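Local coordinates for MMACHC-like protein (Caenorhabditis elegans, PDB 5UJC) that probably reduces cyanocobalamin to cob(II)alamin with a flavin cofactor and removes the alkyl group of alkylcobalamins with glutathione during intracellular vitamin B12 processing, at residues E23-H28 / Q95-D100; G142-Y147 / G182-R187; P207-S212 / R216-K221. All coordinates share one frame; numbering follows the deposited sequence. Where two conformers were deposited one is given.

Contact 1: residues E23-H28 / Q95-D100; sequences EGFESH and QSFLED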
loop_
_atom_site.group_PDB
_atom_site.type_symbol
_atom_site.label_atom_id
_atom_site.label_comp_id
_atom_site.label_asym_id
_atom_site.label_seq_id
_atom_site.Cartn_x
_atom_site.Cartn_y
_atom_site.Cartn_z
ATOM N N GLU A 23 8.722 -2.928 -12.026
ATOM C CA GLU A 23 8.790 -1.520 -11.563
ATOM C C GLU A 23 8.188 -1.355 -10.172
ATOM O O GLU A 23 8.090 -0.229 -9.662
ATOM C CB GLU A 23 8.022 -0.577 -12.537
ATOM C CG GLU A 23 8.646 -0.383 -13.944
ATOM C CD GLU A 23 10.029 0.326 -13.946
ATOM O OE1 GLU A 23 10.096 1.553 -13.706
ATOM O OE2 GLU A 23 11.039 -0.333 -14.291
ATOM N N GLY A 24 7.747 -2.448 -9.572
ATOM C CA GLY A 24 7.398 -2.442 -8.186
ATOM C C GLY A 24 5.942 -2.351 -7.832
ATOM O O GLY A 24 5.626 -1.927 -6.733
ATOM N N PHE A 25 5.062 -2.902 -8.682
ATOM C CA PHE A 25 3.628 -2.984 -8.345
ATOM C C PHE A 25 3.109 -4.399 -8.418
ATOM O O PHE A 25 3.571 -5.190 -9.248
ATOM C CB PHE A 25 2.819 -2.113 -9.315
ATOM C CG PHE A 25 3.163 -0.650 -9.245
ATOM C CD1 PHE A 25 2.600 0.157 -8.266
ATOM C CD2 PHE A 25 4.066 -0.076 -10.150
ATOM C CE1 PHE A 25 2.918 1.509 -8.196
ATOM C CE2 PHE A 25 4.382 1.257 -10.076
ATOM C CZ PHE A 25 3.806 2.058 -9.106
ATOM N N GLU A 26 2.090 -4.690 -7.604
ATOM C CA GLU A 26 1.317 -5.935 -7.693
ATOM C C GLU A 26 -0.151 -5.572 -7.651
ATOM O O GLU A 26 -0.522 -4.623 -6.966
ATOM C CB GLU A 26 1.543 -6.814 -6.447
ATOM C CG GLU A 26 2.862 -7.431 -6.279
ATOM C CD GLU A 26 2.873 -8.450 -5.105
ATOM O OE1 GLU A 26 1.876 -8.531 -4.253
ATOM O OE2 GLU A 26 3.846 -9.176 -5.014
ATOM N N SER A 27 -0.996 -6.399 -8.270
ATOM C CA SER A 27 -2.435 -6.252 -8.122
ATOM C C SER A 27 -3.081 -7.542 -7.691
ATOM O O SER A 27 -2.617 -8.643 -8.042
ATOM C CB SER A 27 -3.096 -5.699 -9.391
ATOM O OG SER A 27 -3.201 -6.658 -10.392
ATOM N N HIS A 28 -4.177 -7.396 -6.927
ATOM C CA HIS A 28 -4.905 -8.523 -6.373
ATOM C C HIS A 28 -6.412 -8.258 -6.492
ATOM O O HIS A 28 -6.901 -7.209 -6.066
ATOM C CB HIS A 28 -4.546 -8.702 -4.895
ATOM C CG HIS A 28 -3.092 -8.922 -4.661
ATOM N ND1 HIS A 28 -2.559 -10.161 -4.464
ATOM C CD2 HIS A 28 -2.057 -8.054 -4.610
ATOM C CE1 HIS A 28 -1.253 -10.052 -4.283
ATOM N NE2 HIS A 28 -0.924 -8.784 -4.403
ATOM N N GLN A 95 3.473 11.092 -4.142
ATOM C CA GLN A 95 2.097 11.170 -4.664
ATOM C C GLN A 95 2.043 11.715 -6.077
ATOM O O GLN A 95 1.251 11.256 -6.899
ATOM C CB GLN A 95 1.228 12.005 -3.732
ATOM C CG GLN A 95 0.917 11.254 -2.465
ATOM C CD GLN A 95 0.211 12.086 -1.412
ATOM O OE1 GLN A 95 0.001 13.299 -1.568
ATOM N NE2 GLN A 95 -0.146 11.440 -0.312
ATOM N N SER A 96 2.950 12.606 -6.394
ATOM C CA SER A 96 3.034 13.120 -7.760
ATOM C C SER A 96 3.447 11.997 -8.750
ATOM O O SER A 96 2.871 11.849 -9.828
ATOM C CB SER A 96 4.027 14.302 -7.840
ATOM O OG SER A 96 3.548 15.410 -7.115
ATOM N N PHE A 97 4.454 11.236 -8.362
ATOM C CA PHE A 97 4.896 10.066 -9.118
ATOM C C PHE A 97 3.751 9.067 -9.293
ATOM O O PHE A 97 3.459 8.652 -10.406
ATOM C CB PHE A 97 6.086 9.422 -8.412
ATOM C CG PHE A 97 6.304 7.987 -8.768
ATOM C CD1 PHE A 97 6.852 7.620 -9.979
ATOM C CD2 PHE A 97 5.944 6.998 -7.876
ATOM C CE1 PHE A 97 7.049 6.263 -10.281
ATOM C CE2 PHE A 97 6.107 5.680 -8.171
ATOM C CZ PHE A 97 6.662 5.298 -9.362
ATOM N N LEU A 98 3.072 8.725 -8.204
ATOM C CA LEU A 98 2.003 7.737 -8.287
ATOM C C LEU A 98 0.868 8.243 -9.158
ATOM O O LEU A 98 0.291 7.474 -9.946
ATOM C CB LEU A 98 1.494 7.397 -6.890
ATOM C CG LEU A 98 2.433 6.522 -6.056
ATOM C CD1 LEU A 98 1.997 6.519 -4.590
ATOM C CD2 LEU A 98 2.503 5.098 -6.624
ATOM N N GLU A 99 0.532 9.537 -9.043
ATOM C CA GLU A 99 -0.546 10.121 -9.856
ATOM C C GLU A 99 -0.183 9.991 -11.338
ATOM O O GLU A 99 -1.031 9.665 -12.172
ATOM C CB GLU A 99 -0.780 11.620 -9.488
ATOM C CG GLU A 99 -1.482 11.888 -8.116
ATOM C CD GLU A 99 -1.149 13.302 -7.523
ATOM O OE1 GLU A 99 -0.662 14.198 -8.295
ATOM O OE2 GLU A 99 -1.356 13.516 -6.278
ATOM N N ASP A 100 1.074 10.269 -11.657
ATOM C CA ASP A 100 1.539 10.169 -13.037
ATOM C C ASP A 100 1.429 8.742 -13.559
ATOM O O ASP A 100 0.929 8.516 -14.664
ATOM C CB ASP A 100 2.986 10.648 -13.173
ATOM C CG ASP A 100 3.113 12.140 -13.220
ATOM O OD1 ASP A 100 2.086 12.834 -13.268
ATOM O OD2 ASP A 100 4.274 12.621 -13.208
#
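Phe-25, Phe-97 and Leu-98 make the whole of this contact, and all three are buried. The apolar part rests on the far end of the Phe-25 ring. Its CE1 lies 3.9 Å from Leu-98 CD2, and CZ of the same ring is 4.1 Å from that methyl, so a single branch of the leucine spans one ring bond. The methyl arrives at the edge of the ring, close to its plane, and not over a face. Phe-25 carries CG anti to its carbonyl carbon (chi1 -62°), which sends the ring from the start of strand 25-31 toward helix 93-109. Phe-97 adds a looser aromatic approach: Phe-25 CZ and Phe-97 CZ are 4.3 Å apart, with Phe-25 offering its edge. The backbones stay well apart, Phe-25 CA and Leu-98 CA being 10.8 Å from each other, and the gap is bridged by side chains alone. Met-64 and Leu-19 also pack on Phe-25, while Trp-72 meets Phe-97 edge-to-face.

The polar bonds lie within a segment or run to other parts of the chain. Further along the strand, His-28 NE2 donates a hydrogen bond of 2.8 Å to Glu-26 OE1. The acceptor lies in the imidazole plane, but the histidine meets the carboxylate on its anti side, 32° out of the carboxylate plane. His-177 NE2 is a second partner of Glu-26 OE1, so two imidazoles grip the same oxygen. On the helix, Glu-99 N bonds to Gln-95 O.

Strand 25-31 is an outer strand of the four-stranded antiparallel sheet and pairs with strand 53-60. The arrangement is helix-on-sheet packing in the hydrophobic core of a mixed fold of helices on an antiparallel sheet, with the side chain of Leu-98 about 8 Å from the bound co-methylcobalamin.

Contact 2: residues G142-Y147 / G182-R187; sequences GAAFYY and GHFAFR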
loop_
_atom_site.group_PDB
_atom_site.type_symbol
_atom_site.label_atom_id
_atom_site.label_comp_id
_atom_site.label_asym_id
_atom_site.label_seq_id
_atom_site.Cartn_x
_atom_site.Cartn_y
_atom_site.Cartn_z
ATOM N N GLY A 142 -6.235 -11.820 -0.072
ATOM C CA GLY A 142 -5.166 -12.820 0.089
ATOM C C GLY A 142 -3.765 -12.282 -0.126
ATOM O O GLY A 142 -2.820 -13.057 -0.214
ATOM N N ALA A 143 -3.630 -10.968 -0.264
ATOM C CA ALA A 143 -2.325 -10.353 -0.564
ATOM C C ALA A 143 -1.367 -10.339 0.601
ATOM O O ALA A 143 -0.162 -10.516 0.420
ATOM C CB ALA A 143 -2.508 -8.939 -1.089
ATOM N N ALA A 144 -1.898 -10.125 1.805
ATOM C CA ALA A 144 -1.071 -9.984 2.998
ATOM C C ALA A 144 -1.946 -10.256 4.191
ATOM O O ALA A 144 -3.084 -9.815 4.232
ATOM C CB ALA A 144 -0.484 -8.579 3.062
ATOM N N PHE A 145 -1.400 -10.978 5.171
ATOM C CA PHE A 145 -2.135 -11.330 6.389
ATOM C C PHE A 145 -2.132 -10.119 7.322
ATOM O O PHE A 145 -1.081 -9.539 7.614
ATOM C CB PHE A 145 -1.487 -12.520 7.058
ATOM C CG PHE A 145 -2.377 -13.207 8.047
ATOM C CD1 PHE A 145 -2.629 -12.644 9.291
ATOM C CD2 PHE A 145 -2.968 -14.407 7.736
ATOM C CE1 PHE A 145 -3.468 -13.275 10.189
ATOM C CE2 PHE A 145 -3.821 -15.031 8.618
ATOM C CZ PHE A 145 -4.064 -14.462 9.855
ATOM N N TYR A 146 -3.311 -9.729 7.755
ATOM C CA TYR A 146 -3.486 -8.558 8.594
ATOM C C TYR A 146 -3.548 -8.990 10.075
ATOM O O TYR A 146 -4.532 -9.625 10.508
ATOM C CB TYR A 146 -4.772 -7.818 8.184
ATOM C CG TYR A 146 -5.108 -6.559 8.965
ATOM C CD1 TYR A 146 -4.112 -5.764 9.551
ATOM C CD2 TYR A 146 -6.414 -6.111 9.020
ATOM C CE1 TYR A 146 -4.430 -4.582 10.198
ATOM C CE2 TYR A 146 -6.747 -4.941 9.686
ATOM C CZ TYR A 146 -5.743 -4.178 10.282
ATOM O OH TYR A 146 -6.042 -2.987 10.945
ATOM N N TYR A 147 -2.527 -8.587 10.834
ATOM C CA TYR A 147 -2.421 -8.879 12.248
ATOM C C TYR A 147 -3.028 -7.733 13.051
ATOM O O TYR A 147 -2.473 -6.607 13.092
ATOM C CB TYR A 147 -0.949 -9.123 12.631
ATOM C CG TYR A 147 -0.423 -10.365 12.013
ATOM C CD1 TYR A 147 -0.687 -11.599 12.566
ATOM C CD2 TYR A 147 0.299 -10.326 10.827
ATOM C CE1 TYR A 147 -0.314 -12.753 11.937
ATOM C CE2 TYR A 147 0.714 -11.491 10.196
ATOM C CZ TYR A 147 0.372 -12.702 10.735
ATOM O OH TYR A 147 0.740 -13.874 10.102
ATOM N N GLY A 182 7.142 -6.551 5.738
ATOM C CA GLY A 182 6.647 -5.188 5.784
ATOM C C GLY A 182 7.321 -4.226 4.799
ATOM O O GLY A 182 7.100 -3.010 4.881
ATOM N N HIS A 183 8.087 -4.762 3.849
ATOM C CA HIS A 183 8.785 -3.964 2.849
ATOM C C HIS A 183 7.880 -3.776 1.618
ATOM O O HIS A 183 8.207 -4.172 0.491
ATOM C CB HIS A 183 10.068 -4.656 2.470
ATOM C CG HIS A 183 11.033 -4.782 3.593
ATOM N ND1 HIS A 183 11.935 -3.781 3.913
ATOM C CD2 HIS A 183 11.283 -5.804 4.445
ATOM C CE1 HIS A 183 12.663 -4.179 4.931
ATOM N NE2 HIS A 183 12.291 -5.403 5.268
ATOM N N PHE A 184 6.718 -3.199 1.868
ATOM C CA PHE A 184 5.742 -2.950 0.821
ATOM C C PHE A 184 4.746 -1.920 1.365
ATOM O O PHE A 184 4.764 -1.616 2.567
ATOM C CB PHE A 184 4.990 -4.260 0.436
ATOM C CG PHE A 184 3.850 -4.608 1.369
ATOM C CD1 PHE A 184 4.084 -5.200 2.610
ATOM C CD2 PHE A 184 2.548 -4.339 1.010
ATOM C CE1 PHE A 184 3.025 -5.473 3.476
ATOM C CE2 PHE A 184 1.486 -4.600 1.881
ATOM C CZ PHE A 184 1.730 -5.180 3.111
ATOM N N ALA A 185 3.864 -1.413 0.498
ATOM C CA ALA A 185 2.768 -0.577 0.940
ATOM C C ALA A 185 1.553 -0.793 0.090
ATOM O O ALA A 185 1.661 -1.091 -1.093
ATOM C CB ALA A 185 3.176 0.887 0.897
ATOM N N PHE A 186 0.381 -0.591 0.684
ATOM C CA PHE A 186 -0.845 -0.539 -0.103
ATOM C C PHE A 186 -0.935 0.834 -0.772
ATOM O O PHE A 186 -0.520 1.817 -0.204
ATOM C CB PHE A 186 -2.049 -0.787 0.780
ATOM C CG PHE A 186 -2.025 -2.121 1.454
ATOM C CD1 PHE A 186 -2.248 -3.285 0.714
ATOM C CD2 PHE A 186 -1.723 -2.242 2.809
ATOM C CE1 PHE A 186 -2.241 -4.527 1.347
ATOM C CE2 PHE A 186 -1.740 -3.484 3.435
ATOM C CZ PHE A 186 -1.983 -4.605 2.717
ATOM N N ARG A 187 -1.424 0.882 -1.997
ATOM C CA ARG A 187 -1.465 2.157 -2.729
ATOM C C ARG A 187 -2.873 2.563 -3.146
ATOM O O ARG A 187 -3.299 3.689 -2.857
ATOM C CB ARG A 187 -0.507 2.142 -3.944
ATOM C CG ARG A 187 0.962 2.024 -3.530
ATOM C CD ARG A 187 1.427 3.226 -2.723
ATOM N NE ARG A 187 2.818 3.121 -2.297
ATOM C CZ ARG A 187 3.375 3.935 -1.420
ATOM N NH1 ARG A 187 2.716 5.023 -0.996
ATOM N NH2 ARG A 187 4.605 3.693 -0.975
#
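The rings of Phe-184 and Phe-186 lean on one another, with Ala-144 CB set against both. One face of the Phe-186 ring takes Phe-184 CE2, which stands 3.5 Å above the plane and is displaced toward the rim. Seen from the other ring, Phe-186 CE1 lies at the edge of Phe-184, in its plane; the pair is therefore edge against face. Another aromatic pair forms within 142-147, where Phe-145 CD1 sits 3.3 Å above a face of Tyr-147, again near the rim. Beyond these rings, the guanidinium of Arg-187 has Ala-185 CB over one of its faces.

Across the segments, Ala-144 uses its one methyl for both partners: CB is 4.1 Å from Phe-184 CZ and 4.3 Å from Phe-186 CZ. It approaches each ring obliquely. Phe-184 holds CG between its backbone N and carbonyl carbon (chi1 82°), which brings the ring round to this methyl although the two backbones remain far apart, 9.5 Å between Ala-144 CA and Gly-182 CA at their nearest. Leading into the segment, Gly-142 closes helix 134-140 with a Schellman motif.

Ser-175 of strand 174-176 and Met-134 of helix 134-140 also touch Phe-186. Packing of two rings on one methyl joins the start of strand 185-196, with the residue just before it, to the loop before strand 145-147. The cluster belongs to the wall of the B12 pocket: Tyr-146, Phe-184, Ala-185 and Phe-186 line the co-methylcobalamin, Phe-186 O accepts a hydrogen bond from its N29, and Tyr-146 OH is hydrogen-bonded to its O5.

Contact 3: residues P207-S212 / R216-K221; sequences PILTAS and RTALEK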
loop_
_atom_site.group_PDB
_atom_site.type_symbol
_atom_site.label_atom_id
_atom_site.label_comp_id
_atom_site.label_asym_id
_atom_site.label_seq_id
_atom_site.Cartn_x
_atom_site.Cartn_y
_atom_site.Cartn_z
ATOM N N PRO A 207 -0.367 -17.286 6.317
ATOM C CA PRO A 207 0.102 -16.955 7.627
ATOM C C PRO A 207 1.614 -16.733 7.636
ATOM O O PRO A 207 2.368 -17.545 7.097
ATOM C CB PRO A 207 -0.252 -18.195 8.465
ATOM C CG PRO A 207 -1.256 -18.921 7.708
ATOM C CD PRO A 207 -1.072 -18.586 6.278
ATOM N N ILE A 208 2.036 -15.625 8.201
ATOM C CA ILE A 208 3.443 -15.274 8.265
ATOM C C ILE A 208 4.011 -15.542 9.664
ATOM O O ILE A 208 5.060 -16.141 9.808
ATOM C CB ILE A 208 3.665 -13.799 7.874
ATOM C CG1 ILE A 208 3.102 -13.523 6.466
ATOM C CG2 ILE A 208 5.150 -13.446 7.945
ATOM C CD1 ILE A 208 3.644 -14.432 5.397
ATOM N N LEU A 209 3.322 -15.043 10.674
ATOM C CA LEU A 209 3.713 -15.231 12.059
ATOM C C LEU A 209 2.725 -16.160 12.729
ATOM O O LEU A 209 1.536 -15.830 12.858
ATOM C CB LEU A 209 3.716 -13.906 12.787
ATOM C CG LEU A 209 4.688 -12.860 12.239
ATOM C CD1 LEU A 209 4.589 -11.570 13.019
ATOM C CD2 LEU A 209 6.117 -13.370 12.239
ATOM N N THR A 210 3.199 -17.328 13.120
ATOM C CA THR A 210 2.339 -18.370 13.642
ATOM C C THR A 210 2.293 -18.381 15.175
ATOM O O THR A 210 1.393 -19.012 15.764
ATOM C CB THR A 210 2.791 -19.731 13.133
ATOM O OG1 THR A 210 4.175 -19.896 13.403
ATOM C CG2 THR A 210 2.527 -19.844 11.626
ATOM N N ALA A 211 3.239 -17.696 15.824
ATOM C CA ALA A 211 3.266 -17.626 17.302
ATOM C C ALA A 211 2.777 -16.255 17.759
ATOM O O ALA A 211 3.317 -15.198 17.308
ATOM C CB ALA A 211 4.670 -17.890 17.818
ATOM N N SER A 212 1.786 -16.243 18.656
ATOM C CA SER A 212 1.163 -14.988 19.073
ATOM C C SER A 212 2.140 -14.015 19.715
ATOM O O SER A 212 1.987 -12.801 19.572
ATOM C CB SER A 212 -0.016 -15.245 20.005
ATOM O OG SER A 212 -1.057 -15.900 19.308
ATOM N N ARG A 216 2.688 -10.079 18.778
ATOM C CA ARG A 216 2.623 -8.949 19.694
ATOM C C ARG A 216 3.923 -8.114 19.645
ATOM O O ARG A 216 3.875 -6.886 19.646
ATOM C CB ARG A 216 2.298 -9.404 21.132
ATOM C CG ARG A 216 0.850 -9.875 21.312
ATOM C CD ARG A 216 0.484 -10.159 22.772
ATOM N NE ARG A 216 0.888 -11.491 23.128
ATOM C CZ ARG A 216 0.127 -12.599 23.009
ATOM N NH1 ARG A 216 0.649 -13.766 23.301
ATOM N NH2 ARG A 216 -1.157 -12.536 22.595
ATOM N N THR A 217 5.061 -8.783 19.511
ATOM C CA THR A 217 6.341 -8.081 19.387
ATOM C C THR A 217 6.380 -7.259 18.093
ATOM O O THR A 217 6.809 -6.111 18.093
ATOM C CB THR A 217 7.516 -9.051 19.432
ATOM O OG1 THR A 217 7.485 -9.750 20.673
ATOM C CG2 THR A 217 8.846 -8.317 19.315
ATOM N N ALA A 218 5.918 -7.854 16.998
ATOM C CA ALA A 218 5.900 -7.155 15.701
ATOM C C ALA A 218 5.026 -5.902 15.788
ATOM O O ALA A 218 5.401 -4.823 15.278
ATOM C CB ALA A 218 5.393 -8.082 14.610
ATOM N N LEU A 219 3.862 -6.029 16.433
ATOM C CA LEU A 219 2.966 -4.909 16.542
ATOM C C LEU A 219 3.536 -3.790 17.418
ATOM O O LEU A 219 3.337 -2.596 17.116
ATOM C CB LEU A 219 1.586 -5.352 17.040
ATOM C CG LEU A 219 0.769 -6.190 16.048
ATOM C CD1 LEU A 219 -0.467 -6.776 16.676
ATOM C CD2 LEU A 219 0.415 -5.379 14.859
ATOM N N GLU A 220 4.247 -4.154 18.478
ATOM C CA GLU A 220 4.958 -3.161 19.289
ATOM C C GLU A 220 6.080 -2.476 18.494
ATOM O O GLU A 220 6.228 -1.271 18.561
ATOM C CB GLU A 220 5.496 -3.783 20.569
ATOM C CG GLU A 220 4.363 -4.178 21.543
ATOM C CD GLU A 220 4.837 -4.760 22.857
ATOM O OE1 GLU A 220 6.029 -4.649 23.168
ATOM O OE2 GLU A 220 3.985 -5.307 23.609
ATOM N N LYS A 221 6.853 -3.248 17.742
ATOM C CA LYS A 221 7.942 -2.666 16.939
ATOM C C LYS A 221 7.377 -1.694 15.903
ATOM O O LYS A 221 7.956 -0.649 15.625
ATOM C CB LYS A 221 8.758 -3.757 16.245
ATOM C CG LYS A 221 9.742 -4.505 17.158
ATOM C CD LYS A 221 10.935 -3.628 17.599
ATOM C CE LYS A 221 11.621 -2.880 16.437
ATOM N NZ LYS A 221 12.951 -2.293 16.800
#
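Ser-212 O accepts the hydrogen bond from Arg-216 N that joins the two segments, 2.9 Å long with an N-H...O angle of 159°. The donor is tilted 20° from the carbonyl plane. This is an i to i+4 bond in the first turn of helix 212-225, just after the N-cap residue Ala-211.

The arginine side chain then folds back over the same turn. A bend at chi3 (-84°) lays its guanidinium over Ser-212, whose O lies 3.8 Å from the group's plane and over its centre. On the serine side chain, Ser-212 CB lies 3.7 Å from Arg-216 NH1. The charged end is fixed by Glu-213, which forms a salt bridge to NH1, and by Phe-152 O, which receives NH2. Replacing Arg-216 with an alanine would probably leave Glu-213 without its charge mate and Phe-152 O without this donor, and uncover the Ser-212 side of the turn.

An apolar touch lies further from the helix start: Leu-209 CD1 meets Ala-218 CB at 3.9 Å, one methyl against another.

Residues 207-211 lead straight into helix 212-225, and Leu-209 packs back against its second turn. Leu-209 also packs on Leu-176 of strand 174-176, Ala-218 rests against Phe-234, and Leu-219 of the same helix reaches Leu-174 of that strand.

How the contacts relate
Contacts 1 and 2 are buried, apolar and close to the centre of the chain, and both reach the four-stranded sheet; contact 3 is only partly buried, its centre about 19 Å from that of the chain. The first two rest on aromatic rings meeting a methyl between distant parts of the sequence, whereas contact 3 is local and adds a backbone hydrogen bond and a charged side chain. Contacts 1 and 2 touch at two places, His-28 ND1 on Ala-143 CB (3.6 Å) and Leu-98 CD1 on Arg-187 CD (3.8 Å). Contact 2 is tied to contact 3 by Tyr-147 OH, 2.9 Å from both Ile-208 N and Leu-209 N, probable hydrogen bonds. Contacts 1 and 3 do not meet.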